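Local structure of putative lipoprotein YerB (2PSB) at residues H103-G108 and Q112-A117; Y149-A154 and Y159-E164. The protein is of unknown function but is probably a membrane-attached lipoprotein that interacts with the DNA helicase PcrA. All coordinates share one frame; numbering follows the deposited sequence.

Contact 1: residues H103-G108 and Q112-A117; sequences HGWSPG and QLESGA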
ATOM      1  N   HIS A 103      12.770  -3.950   4.975  1.00 37.12           N
ATOM      2  CA  HIS A 103      14.214  -4.050   4.871  1.00 37.88           C
ATOM      3  C   HIS A 103      14.838  -2.742   5.326  1.00 39.93           C
ATOM      4  O   HIS A 103      14.962  -1.785   4.550  1.00 36.89           O
ATOM      5  CB  HIS A 103      14.624  -4.363   3.434  1.00 37.63           C
ATOM      6  CG  HIS A 103      16.010  -4.921   3.315  1.00 38.92           C
ATOM      7  ND1 HIS A 103      16.473  -5.526   2.168  1.00 37.56           N
ATOM      8  CD2 HIS A 103      17.024  -4.990   4.211  1.00 39.31           C
ATOM      9  CE1 HIS A 103      17.708  -5.950   2.364  1.00 39.77           C
ATOM     10  NE2 HIS A 103      18.066  -5.637   3.596  1.00 39.54           N
ATOM     11  N   GLY A 104      15.239  -2.720   6.593  1.00 41.67           N
ATOM     12  CA  GLY A 104      15.817  -1.526   7.172  1.00 43.00           C
ATOM     13  C   GLY A 104      14.684  -0.798   7.857  1.00 45.14           C
ATOM     14  O   GLY A 104      13.533  -1.241   7.796  1.00 45.41           O
ATOM     15  N   TRP A 105      14.991   0.318   8.502  1.00 46.81           N
ATOM     16  CA  TRP A 105      13.971   1.085   9.201  1.00 49.03           C
ATOM     17  C   TRP A 105      14.483   2.412   9.748  1.00 48.60           C
ATOM     18  O   TRP A 105      15.686   2.670   9.782  1.00 47.92           O
ATOM     19  CB  TRP A 105      13.390   0.263  10.363  1.00 50.06           C
ATOM     20  CG  TRP A 105      14.416  -0.469  11.199  1.00 52.27           C
ATOM     21  CD1 TRP A 105      15.720  -0.113  11.410  1.00 52.55           C
ATOM     22  CD2 TRP A 105      14.204  -1.669  11.959  1.00 53.44           C
ATOM     23  NE1 TRP A 105      16.333  -1.018  12.250  1.00 52.55           N
ATOM     24  CE2 TRP A 105      15.426  -1.983  12.599  1.00 53.50           C
ATOM     25  CE3 TRP A 105      13.101  -2.514  12.154  1.00 54.50           C
ATOM     26  CZ2 TRP A 105      15.572  -3.100  13.428  1.00 54.79           C
ATOM     27  CZ3 TRP A 105      13.249  -3.629  12.982  1.00 55.40           C
ATOM     28  CH2 TRP A 105      14.478  -3.911  13.603  1.00 55.31           C
ATOM     29  N   SER A 106      13.551   3.257  10.165  1.00 48.63           N
ATOM     30  CA  SER A 106      13.904   4.535  10.750  1.00 49.78           C
ATOM     31  C   SER A 106      14.015   4.269  12.251  1.00 50.74           C
ATOM     32  O   SER A 106      13.543   3.245  12.741  1.00 50.47           O
ATOM     33  CB  SER A 106      12.813   5.576  10.482  1.00 45.64           C
ATOM     34  OG  SER A 106      11.585   5.197  11.076  1.00 43.46           O
ATOM     35  N   PRO A 107      14.655   5.177  12.997  1.00 52.09           N
ATOM     36  CA  PRO A 107      14.796   4.989  14.441  1.00 53.11           C
ATOM     37  C   PRO A 107      13.464   4.666  15.118  1.00 53.50           C
ATOM     38  O   PRO A 107      13.347   3.681  15.855  1.00 52.48           O
ATOM     39  CB  PRO A 107      15.374   6.324  14.895  1.00 53.08           C
ATOM     40  CG  PRO A 107      16.280   6.672  13.751  1.00 53.03           C
ATOM     41  CD  PRO A 107      15.406   6.362  12.547  1.00 53.44           C
ATOM     42  N   GLY A 108      12.464   5.505  14.855  1.00 53.38           N
ATOM     43  CA  GLY A 108      11.152   5.304  15.437  1.00 51.63           C
ATOM     44  C   GLY A 108      10.615   3.920  15.139  1.00 51.32           C
ATOM     45  O   GLY A 108      10.186   3.210  16.044  1.00 50.98           O
ATOM     46  N   GLN A 112       9.652   0.818  17.767  1.00 47.05           N
ATOM     47  CA  GLN A 112       8.261   0.409  17.672  1.00 46.60           C
ATOM     48  C   GLN A 112       8.156  -1.101  17.502  1.00 44.79           C
ATOM     49  O   GLN A 112       7.491  -1.781  18.282  1.00 45.83           O
ATOM     50  CB  GLN A 112       7.606   1.129  16.490  1.00 48.95           C
ATOM     51  CG  GLN A 112       6.166   1.541  16.721  1.00 52.64           C
ATOM     52  CD  GLN A 112       5.727   2.635  15.767  1.00 54.69           C
ATOM     53  OE1 GLN A 112       5.651   2.425  14.552  1.00 54.29           O
ATOM     54  NE2 GLN A 112       5.440   3.817  16.313  1.00 55.00           N
ATOM     55  N   LEU A 113       8.828  -1.623  16.485  1.00 43.31           N
ATOM     56  CA  LEU A 113       8.803  -3.048  16.202  1.00 42.39           C
ATOM     57  C   LEU A 113       9.566  -3.893  17.225  1.00 42.96           C
ATOM     58  O   LEU A 113       9.224  -5.054  17.459  1.00 42.87           O
ATOM     59  CB  LEU A 113       9.347  -3.298  14.799  1.00 40.61           C
ATOM     60  CG  LEU A 113       8.441  -2.738  13.693  1.00 40.46           C
ATOM     61  CD1 LEU A 113       9.172  -2.751  12.362  1.00 34.07           C
ATOM     62  CD2 LEU A 113       7.152  -3.558  13.624  1.00 38.34           C
ATOM     63  N   GLU A 114      10.600  -3.324  17.834  1.00 43.17           N
ATOM     64  CA  GLU A 114      11.357  -4.064  18.830  1.00 43.62           C
ATOM     65  C   GLU A 114      10.579  -4.062  20.145  1.00 43.10           C
ATOM     66  O   GLU A 114      10.876  -4.824  21.055  1.00 45.16           O
ATOM     67  CB  GLU A 114      12.751  -3.455  19.004  1.00 44.62           C
ATOM     68  CG  GLU A 114      13.587  -3.527  17.730  1.00 45.74           C
ATOM     69  CD  GLU A 114      15.066  -3.239  17.957  1.00 45.98           C
ATOM     70  OE1 GLU A 114      15.406  -2.218  18.594  1.00 45.35           O
ATOM     71  OE2 GLU A 114      15.895  -4.038  17.477  1.00 43.27           O
ATOM     72  N   SER A 115       9.562  -3.212  20.217  1.00 42.68           N
ATOM     73  CA  SER A 115       8.707  -3.113  21.391  1.00 43.46           C
ATOM     74  C   SER A 115       7.513  -4.044  21.242  1.00 42.43           C
ATOM     75  O   SER A 115       6.598  -4.018  22.058  1.00 41.89           O
ATOM     76  CB  SER A 115       8.206  -1.677  21.578  1.00 46.22           C
ATOM     77  OG  SER A 115       9.277  -0.796  21.875  1.00 47.63           O
ATOM     78  N   GLY A 116       7.530  -4.852  20.185  1.00 42.81           N
ATOM     79  CA  GLY A 116       6.462  -5.807  19.937  1.00 41.54           C
ATOM     80  C   GLY A 116       5.276  -5.302  19.138  1.00 43.72           C
ATOM     81  O   GLY A 116       4.192  -5.883  19.203  1.00 42.92           O
ATOM     82  N   ALA A 117       5.473  -4.233  18.370  1.00 43.29           N
ATOM     83  CA  ALA A 117       4.381  -3.658  17.584  1.00 42.86           C
ATOM     84  C   ALA A 117       3.784  -4.618  16.564  1.00 41.89           C
ATOM     85  O   ALA A 117       2.596  -4.533  16.269  1.00 42.10           O
ATOM     86  CB  ALA A 117       4.850  -2.384  16.881  1.00 41.61           C
TER

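Contact 2: residues Y149-A154 and Y159-E164; sequences YIKKAA and YKLKQE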
ATOM      1  N   TYR A 149       9.321 -17.713   0.585  1.00 36.68           N
ATOM      2  CA  TYR A 149      10.375 -17.409   1.550  1.00 35.95           C
ATOM      3  C   TYR A 149       9.802 -16.720   2.778  1.00 33.90           C
ATOM      4  O   TYR A 149      10.298 -16.886   3.892  1.00 36.11           O
ATOM      5  CB  TYR A 149      11.453 -16.522   0.913  1.00 37.58           C
ATOM      6  CG  TYR A 149      12.331 -17.250  -0.083  1.00 38.56           C
ATOM      7  CD1 TYR A 149      12.202 -18.627  -0.281  1.00 39.22           C
ATOM      8  CD2 TYR A 149      13.315 -16.572  -0.795  1.00 37.08           C
ATOM      9  CE1 TYR A 149      13.037 -19.314  -1.162  1.00 38.75           C
ATOM     10  CE2 TYR A 149      14.154 -17.245  -1.676  1.00 39.27           C
ATOM     11  CZ  TYR A 149      14.013 -18.617  -1.857  1.00 40.65           C
ATOM     12  OH  TYR A 149      14.854 -19.289  -2.723  1.00 40.59           O
ATOM     13  N   ILE A 150       8.762 -15.931   2.569  1.00 32.34           N
ATOM     14  CA  ILE A 150       8.127 -15.238   3.674  1.00 32.03           C
ATOM     15  C   ILE A 150       7.510 -16.265   4.620  1.00 33.80           C
ATOM     16  O   ILE A 150       7.538 -16.102   5.838  1.00 32.16           O
ATOM     17  CB  ILE A 150       7.052 -14.284   3.151  1.00 30.78           C
ATOM     18  CG1 ILE A 150       7.727 -13.202   2.292  1.00 28.73           C
ATOM     19  CG2 ILE A 150       6.261 -13.687   4.319  1.00 27.26           C
ATOM     20  CD1 ILE A 150       6.775 -12.425   1.395  1.00 28.18           C
ATOM     21  N   LYS A 151       6.947 -17.323   4.048  1.00 34.04           N
ATOM     22  CA  LYS A 151       6.358 -18.383   4.853  1.00 37.96           C
ATOM     23  C   LYS A 151       7.463 -19.063   5.660  1.00 38.09           C
ATOM     24  O   LYS A 151       7.317 -19.295   6.864  1.00 38.38           O
ATOM     25  CB  LYS A 151       5.652 -19.399   3.953  1.00 36.60           C
ATOM     26  CG  LYS A 151       4.284 -18.945   3.499  1.00 36.37           C
ATOM     27  CD  LYS A 151       3.993 -19.372   2.059  1.00 38.24           C
ATOM     28  CE  LYS A 151       3.838 -20.863   1.894  1.00 39.21           C
ATOM     29  NZ  LYS A 151       3.365 -21.172   0.508  1.00 39.76           N
ATOM     30  N   LYS A 152       8.578 -19.355   4.998  1.00 38.30           N
ATOM     31  CA  LYS A 152       9.696 -20.001   5.671  1.00 38.83           C
ATOM     32  C   LYS A 152      10.192 -19.162   6.844  1.00 39.74           C
ATOM     33  O   LYS A 152      10.558 -19.704   7.889  1.00 40.92           O
ATOM     34  CB  LYS A 152      10.837 -20.278   4.683  1.00 38.80           C
ATOM     35  CG  LYS A 152      10.496 -21.324   3.624  1.00 39.42           C
ATOM     36  CD  LYS A 152       9.861 -22.574   4.247  1.00 42.38           C
ATOM     37  CE  LYS A 152       9.458 -23.601   3.182  1.00 44.34           C
ATOM     38  NZ  LYS A 152       8.775 -24.819   3.739  1.00 39.28           N
ATOM     39  N   ALA A 153      10.182 -17.843   6.687  1.00 39.56           N
ATOM     40  CA  ALA A 153      10.632 -16.962   7.757  1.00 38.70           C
ATOM     41  C   ALA A 153       9.612 -16.958   8.889  1.00 40.73           C
ATOM     42  O   ALA A 153       9.956 -16.721  10.048  1.00 41.22           O
ATOM     43  CB  ALA A 153      10.851 -15.545   7.225  1.00 37.02           C
ATOM     44  N   ALA A 154       8.351 -17.216   8.550  1.00 42.93           N
ATOM     45  CA  ALA A 154       7.290 -17.265   9.554  1.00 44.21           C
ATOM     46  C   ALA A 154       7.446 -18.570  10.337  1.00 45.27           C
ATOM     47  O   ALA A 154       7.235 -18.606  11.544  1.00 43.98           O
ATOM     48  CB  ALA A 154       5.921 -17.216   8.886  1.00 42.37           C
ATOM     49  N   TYR A 159       5.539 -17.446  13.653  1.00 45.51           N
ATOM     50  CA  TYR A 159       4.477 -16.510  13.315  1.00 43.53           C
ATOM     51  C   TYR A 159       3.311 -17.302  12.763  1.00 42.42           C
ATOM     52  O   TYR A 159       3.500 -18.208  11.945  1.00 41.32           O
ATOM     53  CB  TYR A 159       4.935 -15.504  12.246  1.00 42.66           C
ATOM     54  CG  TYR A 159       5.989 -14.512  12.694  1.00 42.48           C
ATOM     55  CD1 TYR A 159       6.070 -14.104  14.022  1.00 42.31           C
ATOM     56  CD2 TYR A 159       6.864 -13.929  11.773  1.00 41.82           C
ATOM     57  CE1 TYR A 159       6.986 -13.143  14.426  1.00 41.87           C
ATOM     58  CE2 TYR A 159       7.789 -12.958  12.169  1.00 42.60           C
ATOM     59  CZ  TYR A 159       7.842 -12.569  13.502  1.00 43.02           C
ATOM     60  OH  TYR A 159       8.733 -11.596  13.921  1.00 42.63           O
ATOM     61  N   LYS A 160       2.109 -16.974  13.216  1.00 41.14           N
ATOM     62  CA  LYS A 160       0.915 -17.645  12.726  1.00 41.29           C
ATOM     63  C   LYS A 160       0.678 -17.200  11.283  1.00 40.67           C
ATOM     64  O   LYS A 160       0.777 -16.014  10.965  1.00 40.74           O
ATOM     65  CB  LYS A 160      -0.290 -17.292  13.601  1.00 41.66           C
ATOM     66  CG  LYS A 160      -0.216 -15.914  14.220  1.00 44.11           C
ATOM     67  CD  LYS A 160       0.187 -15.997  15.681  1.00 45.36           C
ATOM     68  CE  LYS A 160       0.867 -14.711  16.136  1.00 44.03           C
ATOM     69  NZ  LYS A 160       2.182 -14.545  15.456  1.00 42.12           N
ATOM     70  N   LEU A 161       0.379 -18.158  10.415  1.00 40.08           N
ATOM     71  CA  LEU A 161       0.144 -17.874   9.005  1.00 40.24           C
ATOM     72  C   LEU A 161      -1.336 -17.860   8.678  1.00 39.91           C
ATOM     73  O   LEU A 161      -1.740 -17.430   7.606  1.00 39.19           O
ATOM     74  CB  LEU A 161       0.846 -18.920   8.133  1.00 40.85           C
ATOM     75  CG  LEU A 161       2.374 -18.851   8.049  1.00 41.72           C
ATOM     76  CD1 LEU A 161       2.926 -20.123   7.429  1.00 41.44           C
ATOM     77  CD2 LEU A 161       2.768 -17.634   7.220  1.00 42.34           C
ATOM     78  N   LYS A 162      -2.145 -18.344   9.607  1.00 40.85           N
ATOM     79  CA  LYS A 162      -3.578 -18.380   9.394  1.00 42.52           C
ATOM     80  C   LYS A 162      -4.316 -17.644  10.475  1.00 40.74           C
ATOM     81  O   LYS A 162      -4.038 -17.808  11.649  1.00 42.14           O
ATOM     82  CB  LYS A 162      -4.095 -19.823   9.331  1.00 44.46           C
ATOM     83  CG  LYS A 162      -3.806 -20.519   8.016  1.00 46.76           C
ATOM     84  CD  LYS A 162      -4.596 -21.809   7.886  1.00 48.22           C
ATOM     85  CE  LYS A 162      -4.253 -22.526   6.590  1.00 51.11           C
ATOM     86  NZ  LYS A 162      -4.528 -21.691   5.380  1.00 50.86           N
ATOM     87  N   GLN A 163      -5.250 -16.807  10.052  1.00 42.66           N
ATOM     88  CA  GLN A 163      -6.093 -16.048  10.958  1.00 43.23           C
ATOM     89  C   GLN A 163      -7.153 -15.391  10.100  1.00 43.15           C
ATOM     90  O   GLN A 163      -6.963 -15.201   8.901  1.00 43.17           O
ATOM     91  CB  GLN A 163      -5.299 -14.979  11.721  1.00 42.77           C
ATOM     92  CG  GLN A 163      -4.762 -13.847  10.880  1.00 45.03           C
ATOM     93  CD  GLN A 163      -4.325 -12.657  11.726  1.00 47.81           C
ATOM     94  OE1 GLN A 163      -3.618 -12.816  12.732  1.00 46.60           O
ATOM     95  NE2 GLN A 163      -4.734 -11.452  11.311  1.00 46.73           N
ATOM     96  N   GLU A 164      -8.285 -15.077  10.708  1.00 43.74           N
ATOM     97  CA  GLU A 164      -9.356 -14.430   9.980  1.00 45.99           C
ATOM     98  C   GLU A 164      -9.252 -12.941  10.265  1.00 44.53           C
ATOM     99  O   GLU A 164      -8.981 -12.539  11.398  1.00 45.37           O
ATOM    100  CB  GLU A 164     -10.709 -14.976  10.440  1.00 48.74           C
ATOM    101  CG  GLU A 164     -10.859 -16.475  10.218  1.00 54.72           C
ATOM    102  CD  GLU A 164     -12.043 -17.074  10.961  1.00 57.94           C
ATOM    103  OE1 GLU A 164     -13.195 -16.680  10.676  1.00 59.78           O
ATOM    104  OE2 GLU A 164     -11.814 -17.940  11.835  1.00 58.62           O
TER

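Contact 1: residues H103-G108 and Q112-A117
Trp105 and Leu113 meet at the rim of the indole: Leu113 CD1 lies near the ring plane, 3.9 Å from Trp105 CE3, so the methyl abuts an edge and does not lie over a face. CG of Trp105 sits between the backbone N and the carbonyl carbon (chi1 44°), and this turns the six-membered ring toward the last turn of the helix. Glu114 approaches from another quarter. Its chain is extended beyond CG and crosses the indole at about a right angle, bringing Glu114 OE2 to 4.1 Å from Trp105 CH2; carboxylate and ring planes are 67° apart, and the acid makes only a loose contact with the ring. The two neighbours suit their residue types, since buried Leu113 also packs on Phe100 and Val90, whereas exposed Glu114 keeps its charge at the surface.

Trp105 precedes the short helix 107-114, and Leu113 and Glu114 lie in its last turn; the helix leads from strand 99-102 to its parallel neighbour 120-122. Ser106, the N-cap, suits its place because a serine hydroxyl can meet a first-turn amide; here OG bonds weakly to Ala109 N. Gln112 N donates to Gly108 O at 3.0 Å. A Schellman motif closes the helix: Ala117 N bonds to Gln112 O and, weakly, Gly116 N to Leu113 O. Ser115 N also donates to Gln112 O, and C-prime Gly116 readily adopts the required phi of 88°.

Contact 2: residues Y149-A154 and Y159-E164
Ala154 and Tyr159 are joined by a backbone hydrogen bond, the polar element of this contact. Tyr159 N donates to Ala154 O at 2.9 Å with an N-H...O angle of 156°. The bond spans five residues, one more than in a regular helix, and holds the departing chain close to the helix it has just left.

The two closest apolar contacts converge on the methyl of Ala154. Leu161 CD2 comes to 3.6 Å from Ala154 CB, and Tyr159 CB touches the same methyl at 3.9 Å. A residue as small as alanine suits this position, because the loop can fold back closely over the helix surface. In Leu161, CG is anti to the carbonyl carbon (chi1 -72°), and the branch carries CD2 against the helix. Leu161 CD2 also lies 4.2 Å from Lys151 CG, in the aliphatic part of the lysine, while the rest of that side chain leads away with its amino group. Tyr159 CD2 lies 4.0 Å from Ala154 CA; the tyrosine hydroxyl has a separate polar role, bonding to the carbonyl oxygen of Tyr120.

Lys160 and Leu161 extend the tie to the rest of the fold, through a salt bridge from Lys160 to Asp119 and a backbone bond between Leu161 and Arg31. Helix 147-157 is packed on strand 120-122, where Ile150 and Ala153 rest on Met121, and the loop after it passes Asp119 just before that strand and runs alongside Arg31 and Glu29, with a backbone bond between Gln163 and Glu29.

Contact 1 closes before contact 2 opens along the chain. Their centres are 19 Å apart and their nearest atoms about 7 Å, so they do not touch. Strand 120-122 connects them: Tyr120 meets Leu113 and Glu114 of contact 1, and its carbonyl oxygen receives the Tyr159 hydroxyl of contact 2. Both contacts involve the C-terminal part of a helix, one closed by a Schellman motif and the other followed by a returning loop. They lie 18 and 19 Å from the centre of the chain. Ser84, a phosphorylation site unmodified here, makes a weak hydrogen bond to His103 O beside contact 1.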